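Ion-channel modulator raklp (Rhipicephalus appendiculatus, PDB 2W8X) modulates ion channels, probably activating maxiK potassium channels, as a tick salivary protein built on a highly modified Kunitz/BPTI fold. Local coordinates at residues A[4-9]-A[46-51]; A[14-19]-A[61-66]; A[30-35]-A[54-59]. All coordinates share one frame; numbering follows the deposited sequence. Where two conformers were deposited one is given.

Contact 1: A[4-9]-A[46-51]; sequences NKREGP and YRDNCN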
loop_
_atom_site.group_PDB
_atom_site.type_symbol
_atom_site.label_atom_id
_atom_site.label_comp_id
_atom_site.label_asym_id
_atom_site.label_seq_id
_atom_site.Cartn_x
_atom_site.Cartn_y
_atom_site.Cartn_z
ATOM N N ASN A 4 -6.618 -10.060 0.659
ATOM C CA ASN A 4 -5.512 -10.643 -0.092
ATOM C C ASN A 4 -5.250 -9.783 -1.333
ATOM O O ASN A 4 -6.012 -9.844 -2.301
ATOM C CB ASN A 4 -5.874 -12.087 -0.497
ATOM C CG ASN A 4 -4.765 -12.800 -1.157
ATOM O OD1 ASN A 4 -3.813 -12.178 -1.658
ATOM N ND2 ASN A 4 -4.848 -14.137 -1.173
ATOM N N LYS A 5 -4.169 -9.004 -1.260
ATOM C CA LYS A 5 -3.734 -8.121 -2.345
ATOM C C LYS A 5 -3.454 -8.793 -3.649
ATOM O O LYS A 5 -3.486 -8.135 -4.693
ATOM C CB LYS A 5 -2.443 -7.354 -1.922
ATOM C CG LYS A 5 -2.755 -6.350 -0.984
ATOM C CD LYS A 5 -1.890 -5.083 -1.064
ATOM C CE LYS A 5 -0.790 -5.236 -0.173
ATOM N NZ LYS A 5 -0.213 -3.926 0.398
ATOM N N ARG A 6 -3.102 -10.076 -3.601
ATOM C CA ARG A 6 -2.840 -10.849 -4.820
ATOM C C ARG A 6 -4.072 -11.259 -5.516
ATOM O O ARG A 6 -4.019 -11.546 -6.721
ATOM C CB ARG A 6 -2.094 -12.131 -4.510
ATOM C CG ARG A 6 -0.668 -11.954 -4.354
ATOM C CD ARG A 6 0.037 -13.287 -4.301
ATOM N NE ARG A 6 0.319 -13.790 -5.641
ATOM C CZ ARG A 6 0.889 -14.964 -5.903
ATOM N NH1 ARG A 6 1.222 -15.801 -4.918
ATOM N NH2 ARG A 6 1.111 -15.314 -7.164
ATOM N N GLU A 7 -5.180 -11.362 -4.789
ATOM C CA GLU A 7 -6.407 -11.920 -5.342
ATOM C C GLU A 7 -7.496 -10.889 -5.663
ATOM O O GLU A 7 -8.459 -11.184 -6.402
ATOM C CB GLU A 7 -6.896 -13.088 -4.445
ATOM C CG GLU A 7 -5.913 -14.292 -4.439
ATOM C CD GLU A 7 -6.476 -15.640 -3.811
ATOM O OE1 GLU A 7 -7.698 -15.754 -3.633
ATOM O OE2 GLU A 7 -5.667 -16.559 -3.523
ATOM N N GLY A 8 -7.335 -9.654 -5.197
ATOM C CA GLY A 8 -8.275 -8.596 -5.467
ATOM C C GLY A 8 -7.846 -7.255 -4.915
ATOM O O GLY A 8 -6.809 -7.166 -4.303
ATOM N N PRO A 9 -8.636 -6.210 -5.163
ATOM C CA PRO A 9 -8.264 -4.898 -4.692
ATOM C C PRO A 9 -8.458 -4.717 -3.213
ATOM O O PRO A 9 -9.146 -5.506 -2.562
ATOM C CB PRO A 9 -9.229 -3.975 -5.426
ATOM C CG PRO A 9 -10.362 -4.785 -5.725
ATOM C CD PRO A 9 -9.864 -6.158 -5.974
ATOM N N TYR A 46 2.935 -8.239 6.281
ATOM C CA TYR A 46 2.932 -9.293 5.278
ATOM C C TYR A 46 2.590 -8.698 3.919
ATOM O O TYR A 46 1.587 -7.984 3.770
ATOM C CB TYR A 46 1.953 -10.402 5.669
ATOM C CG TYR A 46 2.375 -11.140 6.933
ATOM C CD1 TYR A 46 3.269 -12.189 6.897
ATOM C CD2 TYR A 46 1.835 -10.780 8.161
ATOM C CE1 TYR A 46 3.635 -12.821 8.079
ATOM C CE2 TYR A 46 2.205 -11.403 9.317
ATOM C CZ TYR A 46 3.101 -12.422 9.268
ATOM O OH TYR A 46 3.436 -13.090 10.475
ATOM N N ARG A 47 3.416 -9.022 2.925
ATOM C CA ARG A 47 3.456 -8.310 1.637
ATOM C C ARG A 47 2.158 -8.347 0.836
ATOM O O ARG A 47 1.905 -7.453 0.024
ATOM C CB ARG A 47 4.601 -8.828 0.758
ATOM C CG ARG A 47 5.975 -8.416 1.225
ATOM C CD ARG A 47 7.047 -8.932 0.294
ATOM N NE ARG A 47 8.347 -8.337 0.588
ATOM C CZ ARG A 47 9.475 -8.737 0.041
ATOM N NH1 ARG A 47 9.463 -9.743 -0.822
ATOM N NH2 ARG A 47 10.612 -8.161 0.384
ATOM N N ASP A 48 1.362 -9.391 1.022
ATOM C CA ASP A 48 0.129 -9.541 0.283
ATOM C C ASP A 48 -1.134 -9.331 1.140
ATOM O O ASP A 48 -2.256 -9.631 0.697
ATOM C CB ASP A 48 0.090 -10.882 -0.444
ATOM C CG ASP A 48 1.088 -10.969 -1.551
ATOM O OD1 ASP A 48 1.299 -9.933 -2.213
ATOM O OD2 ASP A 48 1.648 -12.075 -1.772
ATOM N N ASN A 49 -0.963 -8.781 2.338
ATOM C CA ASN A 49 -2.077 -8.418 3.203
ATOM C C ASN A 49 -2.463 -6.977 2.918
ATOM O O ASN A 49 -1.595 -6.101 2.883
ATOM C CB ASN A 49 -1.604 -8.617 4.663
ATOM C CG ASN A 49 -2.675 -8.421 5.723
ATOM O OD1 ASN A 49 -3.574 -7.571 5.613
ATOM N ND2 ASN A 49 -2.587 -9.248 6.784
ATOM N N CYS A 50 -3.752 -6.707 2.707
ATOM C CA CYS A 50 -4.185 -5.320 2.473
ATOM C C CYS A 50 -3.739 -4.360 3.595
ATOM O O CYS A 50 -3.468 -3.184 3.338
ATOM C CB CYS A 50 -5.694 -5.226 2.285
ATOM S SG CYS A 50 -6.294 -5.866 0.705
ATOM N N ASN A 51 -3.660 -4.861 4.828
ATOM C CA ASN A 51 -3.111 -4.103 5.937
ATOM C C ASN A 51 -1.607 -4.321 6.024
ATOM O O ASN A 51 -1.083 -5.018 6.896
ATOM C CB ASN A 51 -3.846 -4.414 7.237
ATOM C CG ASN A 51 -3.369 -3.599 8.419
ATOM O OD1 ASN A 51 -2.492 -2.703 8.327
ATOM N ND2 ASN A 51 -3.995 -3.874 9.573
HETATM O O HOH W 1 -2.287 -2.133 1.024
#

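Contact 2: A[14-19]-A[61-66]; sequences SLCECD and MACERI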
loop_
_atom_site.group_PDB
_atom_site.type_symbol
_atom_site.label_atom_id
_atom_site.label_comp_id
_atom_site.label_asym_id
_atom_site.label_seq_id
_atom_site.Cartn_x
_atom_site.Cartn_y
_atom_site.Cartn_z
ATOM N N SER A 14 -10.142 -2.029 4.127
ATOM C CA SER A 14 -9.284 -3.196 4.232
ATOM C C SER A 14 -7.856 -2.831 4.648
ATOM O O SER A 14 -7.184 -3.625 5.290
ATOM C CB SER A 14 -9.262 -3.957 2.902
ATOM O OG SER A 14 -8.407 -3.355 1.937
ATOM N N LEU A 15 -7.411 -1.627 4.288
ATOM C CA LEU A 15 -6.089 -1.119 4.680
ATOM C C LEU A 15 -5.878 -1.091 6.193
ATOM O O LEU A 15 -4.751 -1.161 6.676
ATOM C CB LEU A 15 -5.876 0.306 4.149
ATOM C CG LEU A 15 -5.959 0.545 2.657
ATOM C CD1 LEU A 15 -5.787 2.041 2.363
ATOM C CD2 LEU A 15 -4.933 -0.301 1.909
ATOM N N CYS A 16 -6.969 -0.963 6.943
ATOM C CA CYS A 16 -6.917 -0.726 8.365
ATOM C C CYS A 16 -7.611 -1.805 9.205
ATOM O O CYS A 16 -7.234 -2.023 10.365
ATOM C CB CYS A 16 -7.547 0.637 8.668
ATOM S SG CYS A 16 -6.842 1.977 7.677
ATOM N N GLU A 17 -8.595 -2.489 8.619
ATOM C CA GLU A 17 -9.407 -3.457 9.335
ATOM C C GLU A 17 -9.009 -4.925 9.081
ATOM O O GLU A 17 -9.405 -5.817 9.836
ATOM C CB GLU A 17 -10.872 -3.243 8.932
ATOM C CG GLU A 17 -11.433 -1.966 9.440
ATOM C CD GLU A 17 -12.875 -1.763 9.033
ATOM O OE1 GLU A 17 -13.690 -2.691 9.269
ATOM O OE2 GLU A 17 -13.185 -0.700 8.463
ATOM N N CYS A 18 -8.272 -5.192 8.008
ATOM C CA CYS A 18 -7.705 -6.526 7.816
ATOM C C CYS A 18 -6.793 -6.868 8.977
ATOM O O CYS A 18 -6.020 -6.032 9.397
ATOM C CB CYS A 18 -6.957 -6.609 6.492
ATOM S SG CYS A 18 -8.086 -6.628 5.072
ATOM N N ASP A 19 -6.897 -8.084 9.502
ATOM C CA ASP A 19 -6.032 -8.534 10.591
ATOM C C ASP A 19 -4.595 -8.517 10.124
ATOM O O ASP A 19 -4.246 -9.230 9.197
ATOM C CB ASP A 19 -6.459 -9.923 11.014
ATOM C CG ASP A 19 -5.639 -10.509 12.125
ATOM O OD1 ASP A 19 -4.625 -9.951 12.566
ATOM O OD2 ASP A 19 -6.048 -11.628 12.559
ATOM N N MET A 61 -1.390 8.231 7.817
ATOM C CA MET A 61 -2.406 8.926 7.053
ATOM C C MET A 61 -3.623 8.068 6.740
ATOM O O MET A 61 -4.761 8.482 7.000
ATOM C CB MET A 61 -1.827 9.494 5.757
ATOM C CG MET A 61 -2.846 10.185 4.866
ATOM S SD MET A 61 -3.750 11.529 5.640
ATOM C CE MET A 61 -2.405 12.597 6.033
ATOM N N ALA A 62 -3.417 6.872 6.204
ATOM C CA ALA A 62 -4.550 6.047 5.821
ATOM C C ALA A 62 -5.389 5.596 7.007
ATOM O O ALA A 62 -6.616 5.464 6.888
ATOM C CB ALA A 62 -4.094 4.828 5.028
ATOM N N CYS A 63 -4.751 5.310 8.137
ATOM C CA CYS A 63 -5.421 4.615 9.225
ATOM C C CYS A 63 -5.578 5.449 10.482
ATOM O O CYS A 63 -6.675 5.549 10.992
ATOM C CB CYS A 63 -4.734 3.278 9.537
ATOM S SG CYS A 63 -4.807 2.088 8.133
ATOM N N GLU A 64 -4.497 5.995 11.016
ATOM C CA GLU A 64 -4.602 6.825 12.209
ATOM C C GLU A 64 -5.372 8.106 11.950
ATOM O O GLU A 64 -5.988 8.632 12.881
ATOM C CB GLU A 64 -3.222 7.110 12.788
ATOM C CG GLU A 64 -2.507 5.939 13.388
ATOM C CD GLU A 64 -1.184 6.331 14.052
ATOM O OE1 GLU A 64 -1.052 7.479 14.558
ATOM O OE2 GLU A 64 -0.295 5.471 14.130
ATOM N N ARG A 65 -5.331 8.617 10.717
ATOM C CA ARG A 65 -6.004 9.865 10.356
ATOM C C ARG A 65 -7.313 9.573 9.647
ATOM O O ARG A 65 -8.374 9.716 10.235
ATOM C CB ARG A 65 -5.076 10.791 9.565
ATOM C CG ARG A 65 -3.805 11.160 10.333
ATOM C CD ARG A 65 -3.008 12.314 9.714
ATOM N NE ARG A 65 -3.814 13.526 9.599
ATOM C CZ ARG A 65 -3.387 14.663 9.045
ATOM N NH1 ARG A 65 -2.150 14.762 8.571
ATOM N NH2 ARG A 65 -4.201 15.707 8.983
ATOM N N ILE A 66 -7.273 9.091 8.415
ATOM C CA ILE A 66 -8.474 8.955 7.609
ATOM C C ILE A 66 -9.448 7.904 8.163
ATOM O O ILE A 66 -10.601 8.223 8.468
ATOM C CB ILE A 66 -8.140 8.668 6.133
ATOM C CG1 ILE A 66 -7.417 9.868 5.516
ATOM C CG2 ILE A 66 -9.412 8.294 5.374
ATOM C CD1 ILE A 66 -6.801 9.632 4.166
#

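Contact 3: A[30-35]-A[54-59]; sequences QLWHYN and SSSGAC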
loop_
_atom_site.group_PDB
_atom_site.type_symbol
_atom_site.label_atom_id
_atom_site.label_comp_id
_atom_site.label_asym_id
_atom_site.label_seq_id
_atom_site.Cartn_x
_atom_site.Cartn_y
_atom_site.Cartn_z
ATOM N N GLN A 30 10.443 -4.218 6.854
ATOM C CA GLN A 30 10.424 -2.807 6.475
ATOM C C GLN A 30 9.043 -2.260 6.128
ATOM O O GLN A 30 8.886 -1.047 5.914
ATOM C CB GLN A 30 11.384 -2.546 5.313
ATOM C CG GLN A 30 12.869 -2.583 5.698
ATOM C CD GLN A 30 13.408 -3.915 6.149
ATOM O OE1 GLN A 30 14.081 -3.988 7.187
ATOM N NE2 GLN A 30 13.154 -4.964 5.381
ATOM N N LEU A 31 8.046 -3.143 6.059
ATOM C CA LEU A 31 6.665 -2.699 5.920
ATOM C C LEU A 31 6.134 -2.308 7.299
ATOM O O LEU A 31 6.769 -2.577 8.301
ATOM C CB LEU A 31 5.810 -3.781 5.257
ATOM C CG LEU A 31 6.227 -4.124 3.827
ATOM C CD1 LEU A 31 5.283 -5.199 3.296
ATOM C CD2 LEU A 31 6.258 -2.898 2.881
ATOM N N TRP A 32 4.961 -1.675 7.319
ATOM C CA TRP A 32 4.238 -1.313 8.526
ATOM C C TRP A 32 2.812 -1.865 8.487
ATOM O O TRP A 32 2.284 -2.200 7.414
ATOM C CB TRP A 32 4.174 0.231 8.606
ATOM C CG TRP A 32 5.543 0.851 8.787
ATOM C CD1 TRP A 32 6.537 0.948 7.852
ATOM C CD2 TRP A 32 6.080 1.409 10.000
ATOM N NE1 TRP A 32 7.660 1.531 8.408
ATOM C CE2 TRP A 32 7.401 1.830 9.720
ATOM C CE3 TRP A 32 5.564 1.616 11.280
ATOM C CZ2 TRP A 32 8.190 2.448 10.688
ATOM C CZ3 TRP A 32 6.354 2.228 12.228
ATOM C CH2 TRP A 32 7.648 2.617 11.923
ATOM N N HIS A 33 2.175 -1.948 9.652
ATOM C CA HIS A 33 0.795 -2.383 9.745
ATOM C C HIS A 33 0.073 -1.544 10.770
ATOM O O HIS A 33 0.679 -0.979 11.689
ATOM C CB HIS A 33 0.701 -3.884 10.110
ATOM C CG HIS A 33 1.145 -4.198 11.502
ATOM N ND1 HIS A 33 2.473 -4.384 11.847
ATOM C CD2 HIS A 33 0.447 -4.236 12.659
ATOM C CE1 HIS A 33 2.553 -4.610 13.149
ATOM N NE2 HIS A 33 1.342 -4.485 13.677
ATOM N N TYR A 34 -1.235 -1.490 10.624
ATOM C CA TYR A 34 -2.082 -0.788 11.574
ATOM C C TYR A 34 -2.695 -1.729 12.603
ATOM O O TYR A 34 -3.267 -2.763 12.237
ATOM C CB TYR A 34 -3.177 -0.059 10.846
ATOM C CG TYR A 34 -4.138 0.747 11.703
ATOM C CD1 TYR A 34 -3.715 1.878 12.402
ATOM C CD2 TYR A 34 -5.482 0.425 11.753
ATOM C CE1 TYR A 34 -4.626 2.655 13.139
ATOM C CE2 TYR A 34 -6.391 1.203 12.453
ATOM C CZ TYR A 34 -5.964 2.310 13.145
ATOM O OH TYR A 34 -6.886 3.050 13.845
ATOM N N ASN A 35 -2.593 -1.335 13.886
ATOM C CA ASN A 35 -3.242 -2.030 15.015
ATOM C C ASN A 35 -4.490 -1.241 15.361
ATOM O O ASN A 35 -4.434 -0.155 15.972
ATOM C CB ASN A 35 -2.237 -2.122 16.176
ATOM C CG ASN A 35 -2.727 -2.914 17.368
ATOM O OD1 ASN A 35 -3.903 -3.019 17.600
ATOM N ND2 ASN A 35 -1.783 -3.438 18.160
ATOM N N SER A 54 3.751 0.834 3.008
ATOM C CA SER A 54 5.131 1.046 2.579
ATOM C C SER A 54 5.976 1.958 3.462
ATOM O O SER A 54 7.203 1.963 3.360
ATOM C CB SER A 54 5.137 1.557 1.153
ATOM O OG SER A 54 4.390 2.752 1.006
ATOM N N SER A 55 5.319 2.734 4.312
ATOM C CA SER A 55 6.007 3.610 5.271
ATOM C C SER A 55 5.120 3.888 6.469
ATOM O O SER A 55 3.909 3.701 6.410
ATOM C CB SER A 55 6.361 4.938 4.599
ATOM O OG SER A 55 5.186 5.731 4.312
ATOM N N SER A 56 5.725 4.366 7.560
ATOM C CA SER A 56 4.968 4.782 8.739
ATOM C C SER A 56 4.019 5.916 8.378
ATOM O O SER A 56 2.864 5.908 8.787
ATOM C CB SER A 56 5.888 5.167 9.917
ATOM O OG SER A 56 5.149 5.656 11.046
ATOM N N GLY A 57 4.486 6.878 7.590
ATOM C CA GLY A 57 3.627 7.985 7.207
ATOM C C GLY A 57 2.416 7.616 6.388
ATOM O O GLY A 57 1.334 8.199 6.552
ATOM N N ALA A 58 2.583 6.638 5.502
ATOM C CA ALA A 58 1.475 6.106 4.703
ATOM C C ALA A 58 0.424 5.474 5.621
ATOM O O ALA A 58 -0.777 5.705 5.462
ATOM C CB ALA A 58 2.010 5.072 3.709
ATOM N N CYS A 59 0.889 4.675 6.580
ATOM C CA CYS A 59 0.005 4.020 7.524
ATOM C C CYS A 59 -0.718 5.035 8.409
ATOM O O CYS A 59 -1.942 4.937 8.656
ATOM C CB CYS A 59 0.799 2.975 8.341
ATOM S SG CYS A 59 -0.212 2.076 9.527
HETATM O O HOH W 2 9.100 0.073 3.136
#

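Contact 1: A[4-9]-A[46-51]
Lys5 N donates to Asp48 O at 2.8 Å (N-H...O 155°), tilted 32° from the carbonyl plane. Asn4 CA lies 3.5 Å from the same Asp48 O and adds a CA-H...O contact. The Lys5 chain bends at chi2 and chi3 and curls over the backbone of 47-50. Lys5 CE reaches 3.3 Å from Asn49 O. Lys5 NZ donates to a water at 2.8 Å, which also binds Cys50 O. NZ also bonds Ser52 of its own chain and Ser54 of the second subunit. With an alanine here, the water and both serines would probably lose their ammonium partner, and the backbone of 47-50 its aliphatic cover. A single beta bridge, Asn4 with Asn49, joins the two loops of the modified Kunitz/BPTI fold, beside the Cys10-Cys50 disulfide. Arg6 lays its aliphatic part against the Asp48 carboxylate, CD to OD2 3.2 Å. The guanidinium plane is turned 37° from the carboxylate, and no salt bridge forms. Asp48 OD1 instead bonds Ser55 of the second subunit. Asn4 OD1 accepts from Arg6 N at 2.9 Å, an Asx turn. A type I turn, Tyr46 to Asn49, presents Asp48 O; Asn49 OD1 and Asn51 N form a second Asx turn.

Contact 2: A[14-19]-A[61-66]
Cys16 and Cys63 both turn SG away from their own carbonyl carbon, beside the backbone N, with chi1 -52° and -63°. Both side chains leave their backbones toward the other helix, so the two sulfurs meet midway. They are joined in a disulfide, with Cys16 SG 2.1 Å from Cys63 SG. Its chi3 is -90°, which sets the two CB-SG bonds at right angles in the left-handed sense. The bridge draws Cys16 CA to within 5.6 Å of Cys63 CA.

The neighbouring residues close in around the sulfurs. Cys63 SG lies 3.6 Å from Leu15 O, and Cys16 SG lies 3.6 Å from Ala62 O. Each sulfur thus rests by the backbone carbonyl just before its partner cysteine. Leu15 O is in addition held by His53 NE2. Beside the bridge, one methyl of Leu15, CD1, touches Ala62 CB at 4.2 Å. This is a light van der Waals contact between residues only partly covered from solvent. The covalent link therefore carries most of the contact, and little surface is buried beyond it.

On the 61-66 side the helix opens into a wider pi-type turn, with Ile66 N bonded to Met61 O at 2.9 Å. Tyr34 of strand 31-35 packs against both cysteines. Met61 and Ile66 pack on Arg6 and Pro9 of the second subunit.

A short N-terminal helix joined by a disulfide to the C-terminal helix is a hallmark of the Kunitz/BPTI fold. Cys16-Cys63 is consistent with that link, kept in this highly modified member of the family.

Contact 3: A[30-35]-A[54-59]
Trp32, Cys59 and Ser56 bury the most surface here. The Trp32 side chain leaves the strand toward 54-59 and lays one face of its indole over the start of the helix. Its CG stands beside the backbone N (chi1 -65°), which places the indole there. Ser56 CB sits 3.5 Å from the centroid of the six-membered ring, only 4° off the normal. This is a CH-pi contact almost straight over the ring centre. The five-membered part of the same face covers the Ser55-Ser56 peptide, with Trp32 CD1 3.5 Å from Ser56 N. CB thus lies over the larger ring and N over the smaller one.

Cys59 lies one turn along. Its CB lies 4.4 Å from Trp32 CB. Its SG packs 3.9 Å from Tyr34 CB and is joined by a disulfide to Cys41 of strand 40-42.

The helix start is fixed by Ser55 at the N-cap. Its OG accepts from Ala58 N at 3.0 Å and has a second partner across the subunit interface. At the far end of the contact a water joins the two backbones, donating to Gln30 O and to Ser54 O.

A beta hairpin, here 31-35 with 40-42, that is packed on the C-terminal helix and bonded to it by a disulfide is characteristic of Kunitz/BPTI domains.

From the N terminus, the loop 4-9 comes first and meets 46-51 in contact 1, closing a long loop. Helix 14-17 follows; contact 2 closes a loop from it to helix 56-70, and contact 3 closes a shorter one from strand 31-35. Contact 1 crosses both others, since 46-51 falls between their two segments. Contact 3 lies wholly within the span of contact 2. Asn51 ties all three together: its ND2 bonds Cys18 O and its OD1 bonds Tyr34 N. Contact 1 ties the N-terminal loop to the loop after strand 44-46; contacts 2 and 3 tie the short helix and the hairpin to helix 56-70. Each touches the second subunit.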